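Local coordinates for protein putative polyphosphate kinase 2 (Pseudomonas aeruginosa PAO1, PDB 3CZP) that uses inorganic polyphosphate as phosphate donor to convert AMP to ADP, and less efficiently GMP to GDP, working as a magnesium-dependent homodimer, at residues E73-E84 / R92-K100. Sequence-based numbering, arbitrary orientation.
With ACT (acetate ion), chain F.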
loop_
_atom_site.group_PDB
_atom_site.type_symbol
_atom_site.label_atom_id
_atom_site.label_comp_id
_atom_site.label_asym_id
_atom_site.label_seq_id
_atom_site.Cartn_x
_atom_site.Cartn_y
_atom_site.Cartn_z
ATOM N N GLU A 73 6.260 11.154 -9.785
ATOM C CA GLU A 73 4.833 11.053 -9.477
ATOM C C GLU A 73 4.382 12.452 -9.145
ATOM O O GLU A 73 5.071 13.148 -8.428
ATOM C CB GLU A 73 4.564 10.164 -8.265
ATOM C CG GLU A 73 5.233 8.778 -8.289
ATOM C CD GLU A 73 6.429 8.700 -7.321
ATOM O OE1 GLU A 73 6.175 8.291 -6.138
ATOM O OE2 GLU A 73 7.582 9.075 -7.749
ATOM N N VAL A 74 3.249 12.858 -9.714
ATOM C CA VAL A 74 2.626 14.161 -9.472
ATOM C C VAL A 74 1.283 13.932 -8.786
ATOM O O VAL A 74 0.383 13.243 -9.327
ATOM C CB VAL A 74 2.463 14.971 -10.756
ATOM C CG1 VAL A 74 1.962 16.326 -10.460
ATOM C CG2 VAL A 74 3.805 15.087 -11.424
ATOM N N GLN A 75 1.178 14.427 -7.555
ATOM C CA GLN A 75 -0.018 14.253 -6.724
ATOM C C GLN A 75 -0.729 15.576 -6.469
ATOM O O GLN A 75 -0.100 16.614 -6.456
ATOM C CB GLN A 75 0.370 13.753 -5.335
ATOM C CG GLN A 75 1.347 12.604 -5.254
ATOM C CD GLN A 75 0.731 11.293 -5.546
ATOM O OE1 GLN A 75 -0.491 11.169 -5.623
ATOM N NE2 GLN A 75 1.571 10.273 -5.685
ATOM N N SER A 76 -2.047 15.502 -6.284
ATOM C CA SER A 76 -2.760 16.533 -5.540
ATOM C C SER A 76 -3.618 15.917 -4.436
ATOM O O SER A 76 -4.012 14.750 -4.528
ATOM C CB SER A 76 -3.579 17.422 -6.449
ATOM O OG SER A 76 -4.243 18.392 -5.640
ATOM N N PHE A 77 -3.844 16.693 -3.364
ATOM C CA PHE A 77 -4.396 16.155 -2.109
ATOM C C PHE A 77 -5.683 16.817 -1.611
ATOM O O PHE A 77 -6.107 16.586 -0.429
ATOM C CB PHE A 77 -3.359 16.232 -0.987
ATOM C CG PHE A 77 -2.132 15.381 -1.196
ATOM C CD1 PHE A 77 -0.991 15.924 -1.757
ATOM C CD2 PHE A 77 -2.095 14.083 -0.730
ATOM C CE1 PHE A 77 0.131 15.210 -1.903
ATOM C CE2 PHE A 77 -0.928 13.309 -0.895
ATOM C CZ PHE A 77 0.185 13.868 -1.480
ATOM N N LEU A 78 -6.346 17.575 -2.473
ATOM C CA LEU A 78 -7.569 18.260 -2.038
ATOM C C LEU A 78 -8.896 17.575 -2.507
ATOM O O LEU A 78 -9.904 18.255 -2.743
ATOM C CB LEU A 78 -7.550 19.746 -2.493
ATOM C CG LEU A 78 -6.244 20.572 -2.369
ATOM C CD1 LEU A 78 -6.428 22.004 -2.944
ATOM C CD2 LEU A 78 -5.664 20.604 -0.906
ATOM N N ARG A 79 -8.872 16.261 -2.706
ATOM C CA ARG A 79 -10.088 15.448 -2.848
ATOM C C ARG A 79 -9.788 14.141 -2.168
ATOM O O ARG A 79 -9.457 13.153 -2.818
ATOM C CB ARG A 79 -10.429 15.189 -4.297
ATOM C CG ARG A 79 -10.995 16.404 -5.011
ATOM C CD ARG A 79 -11.789 15.990 -6.248
ATOM N NE ARG A 79 -12.881 16.920 -6.592
ATOM C CZ ARG A 79 -12.735 18.013 -7.354
ATOM N NH1 ARG A 79 -11.537 18.334 -7.841
ATOM N NH2 ARG A 79 -13.802 18.779 -7.646
ATOM N N PRO A 80 -9.917 14.128 -0.845
ATOM C CA PRO A 80 -9.568 12.955 -0.088
ATOM C C PRO A 80 -10.570 11.836 -0.297
ATOM O O PRO A 80 -11.762 12.108 -0.476
ATOM C CB PRO A 80 -9.622 13.442 1.348
ATOM C CG PRO A 80 -10.419 14.612 1.342
ATOM C CD PRO A 80 -10.475 15.194 -0.003
ATOM N N SER A 81 -10.070 10.611 -0.257
ATOM C CA SER A 81 -10.888 9.429 -0.349
ATOM C C SER A 81 -11.445 9.135 1.056
ATOM O O SER A 81 -11.092 9.817 2.021
ATOM C CB SER A 81 -10.002 8.283 -0.804
ATOM O OG SER A 81 -9.122 7.905 0.235
ATOM N N ASP A 82 -12.303 8.123 1.160
ATOM C CA ASP A 82 -12.826 7.664 2.430
ATOM C C ASP A 82 -11.668 7.280 3.328
ATOM O O ASP A 82 -11.695 7.599 4.498
ATOM C CB ASP A 82 -13.701 6.403 2.270
ATOM C CG ASP A 82 -14.996 6.650 1.561
ATOM O OD1 ASP A 82 -15.454 7.807 1.489
ATOM O OD2 ASP A 82 -15.579 5.655 1.067
ATOM N N GLU A 83 -10.674 6.571 2.782
ATOM C CA GLU A 83 -9.577 5.974 3.565
ATOM C C GLU A 83 -8.803 7.080 4.246
ATOM O O GLU A 83 -8.406 6.978 5.388
ATOM C CB GLU A 83 -8.595 5.192 2.655
ATOM C CG GLU A 83 -8.857 3.658 2.335
ATOM C CD GLU A 83 -9.996 3.385 1.368
ATOM O OE1 GLU A 83 -10.630 4.346 0.885
ATOM O OE2 GLU A 83 -10.293 2.195 1.114
ATOM N N GLU A 84 -8.617 8.155 3.504
ATOM C CA GLU A 84 -7.863 9.327 3.935
ATOM C C GLU A 84 -8.595 10.184 4.973
ATOM O O GLU A 84 -7.979 10.679 5.902
ATOM C CB GLU A 84 -7.518 10.178 2.728
ATOM C CG GLU A 84 -6.493 9.437 1.887
ATOM C CD GLU A 84 -6.197 10.038 0.558
ATOM O OE1 GLU A 84 -7.001 10.894 0.080
ATOM O OE2 GLU A 84 -5.174 9.584 -0.022
ATOM N N ARG A 92 -2.423 10.785 4.713
ATOM C CA ARG A 92 -2.512 10.802 3.282
ATOM C C ARG A 92 -1.266 11.306 2.595
ATOM O O ARG A 92 -1.014 10.964 1.417
ATOM C CB ARG A 92 -3.637 11.692 2.856
ATOM C CG ARG A 92 -3.406 13.113 3.141
ATOM C CD ARG A 92 -4.644 13.929 2.719
ATOM N NE ARG A 92 -5.649 13.782 3.760
ATOM C CZ ARG A 92 -6.805 14.430 3.790
ATOM N NH1 ARG A 92 -7.139 15.285 2.824
ATOM N NH2 ARG A 92 -7.606 14.253 4.823
ATOM N N PHE A 93 -0.515 12.190 3.261
ATOM C CA PHE A 93 0.770 12.618 2.714
ATOM C C PHE A 93 1.811 11.512 2.868
ATOM O O PHE A 93 2.608 11.191 1.944
ATOM C CB PHE A 93 1.237 13.886 3.430
ATOM C CG PHE A 93 0.285 15.026 3.282
ATOM C CD1 PHE A 93 -0.065 15.480 2.021
ATOM C CD2 PHE A 93 -0.252 15.644 4.376
ATOM C CE1 PHE A 93 -0.947 16.496 1.864
ATOM C CE2 PHE A 93 -1.145 16.697 4.203
ATOM C CZ PHE A 93 -1.479 17.095 2.934
ATOM N N TRP A 94 1.842 10.891 4.017
ATOM C CA TRP A 94 2.808 9.756 4.229
ATOM C C TRP A 94 2.609 8.659 3.189
ATOM O O TRP A 94 3.577 8.090 2.647
ATOM C CB TRP A 94 2.630 9.128 5.633
ATOM C CG TRP A 94 3.194 9.937 6.803
ATOM C CD1 TRP A 94 2.527 10.820 7.578
ATOM C CD2 TRP A 94 4.545 9.930 7.269
ATOM N NE1 TRP A 94 3.390 11.375 8.513
ATOM C CE2 TRP A 94 4.639 10.856 8.323
ATOM C CE3 TRP A 94 5.689 9.268 6.864
ATOM C CZ2 TRP A 94 5.832 11.079 9.036
ATOM C CZ3 TRP A 94 6.882 9.498 7.587
ATOM C CH2 TRP A 94 6.925 10.391 8.649
ATOM N N ARG A 95 1.347 8.397 2.864
ATOM C CA ARG A 95 0.971 7.379 1.930
ATOM C C ARG A 95 1.582 7.617 0.542
ATOM O O ARG A 95 1.896 6.640 -0.193
ATOM C CB ARG A 95 -0.566 7.228 1.860
ATOM C CG ARG A 95 -1.001 6.356 0.742
ATOM C CD ARG A 95 -2.220 5.570 0.905
ATOM N NE ARG A 95 -3.394 6.310 0.534
ATOM C CZ ARG A 95 -4.575 5.755 0.313
ATOM N NH1 ARG A 95 -4.753 4.447 0.342
ATOM N NH2 ARG A 95 -5.584 6.527 0.004
ATOM N N ARG A 96 1.768 8.887 0.163
ATOM C CA ARG A 96 2.279 9.230 -1.188
ATOM C C ARG A 96 3.710 9.688 -1.241
ATOM O O ARG A 96 4.182 10.119 -2.306
ATOM C CB ARG A 96 1.439 10.328 -1.863
ATOM C CG ARG A 96 -0.046 10.081 -1.965
ATOM C CD ARG A 96 -0.346 8.752 -2.555
ATOM N NE ARG A 96 -1.808 8.555 -2.563
ATOM C CZ ARG A 96 -2.452 7.406 -2.864
ATOM N NH1 ARG A 96 -1.780 6.281 -3.174
ATOM N NH2 ARG A 96 -3.802 7.391 -2.886
ATOM N N LEU A 97 4.465 9.514 -0.165
ATOM C CA LEU A 97 5.858 9.899 -0.231
ATOM C C LEU A 97 6.562 9.057 -1.307
ATOM O O LEU A 97 6.286 7.862 -1.415
ATOM C CB LEU A 97 6.520 9.841 1.130
ATOM C CG LEU A 97 5.970 10.768 2.202
ATOM C CD1 LEU A 97 6.725 10.496 3.480
ATOM C CD2 LEU A 97 6.060 12.301 1.896
ATOM N N PRO A 98 7.475 9.680 -2.129
ATOM C CA PRO A 98 8.171 8.881 -3.134
ATOM C C PRO A 98 9.329 8.168 -2.489
ATOM O O PRO A 98 9.937 8.704 -1.599
ATOM C CB PRO A 98 8.717 9.926 -4.099
ATOM C CG PRO A 98 8.818 11.173 -3.252
ATOM C CD PRO A 98 7.951 11.074 -2.108
ATOM N N PRO A 99 9.621 6.945 -2.919
ATOM C CA PRO A 99 10.736 6.179 -2.399
ATOM C C PRO A 99 12.108 6.763 -2.794
ATOM O O PRO A 99 12.246 7.541 -3.757
ATOM C CB PRO A 99 10.524 4.792 -3.019
ATOM C CG PRO A 99 9.538 5.000 -4.162
ATOM C CD PRO A 99 8.836 6.267 -3.959
ATOM N N LYS A 100 13.132 6.346 -2.111
ATOM C CA LYS A 100 14.470 6.682 -2.513
ATOM C C LYS A 100 14.701 6.447 -3.974
ATOM O O LYS A 100 14.255 5.404 -4.529
ATOM C CB LYS A 100 15.463 5.856 -1.686
ATOM C CG LYS A 100 15.425 6.204 -0.230
ATOM C CD LYS A 100 16.336 5.263 0.564
ATOM C CE LYS A 100 16.220 5.491 2.059
ATOM N NZ LYS A 100 17.104 4.546 2.770
HETATM C C ACT F . -4.809 3.479 -3.598
HETATM O O ACT F . -4.216 4.482 -4.009
HETATM O OXT ACT F . -6.043 3.565 -3.669
HETATM C CH3 ACT F . -4.099 2.281 -3.059
HETATM O O HOH W 1 4.678 10.760 -4.834
HETATM O O HOH W 2 4.725 6.812 -3.605
HETATM O O HOH W 3 -5.524 11.504 5.894
HETATM O O HOH W 4 -8.295 13.180 7.404
#
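F77 packs against R92, F93 and R96, and E84 against R92 and R95, where the edge strand of the N-terminal PPK2 domain, with the loop and short helix after it, meets helix 91-96 and the loop that follows. R96 can be followed outward. Its CB lies 3.8 Å from Q75 NE2 and also near F77 CZ; CG rests 3.5 Å from F77 CE2. A bend at chi2 (-51°) turns the chain so that CD runs past the Q75 amide, whose plane is within 5° of the guanidinium plane. NH1 and NH2 both donate to one oxygen of an acetate probably from the crystallisation liquor, each at 3.1 Å, while NH2 keeps a long salt bridge to E84 OE2. R95 NE lies over one face of this guanidinium, offset toward the rim. R95 NH2 makes the firmer bond to E84 OE2, 3.1 Å and nearly straight (175°), within its own guanidinium plane but well above that of the carboxylate. E84 OE1 accepts from S81 N, and S81 OG, the N-cap of helix 82-85, accepts weakly from E84 N, completing a capping box. Deeper in, the edge of F93 points at the face of F77, centroids 4.7 Å apart, with F106 packing against F77 from the central sheet. P80 CB lies over one face of the R92 guanidinium, 3.4 Å from NH1, while two waters in its plane join NE and NH2 to E84 O. E84 thus holds both S81 and R95, R95 and R96 probably stabilising its charge; S81 OG and R95 NH2 also bind E83 of the second subunit, consistent with the dimerisation role proposed for this domain.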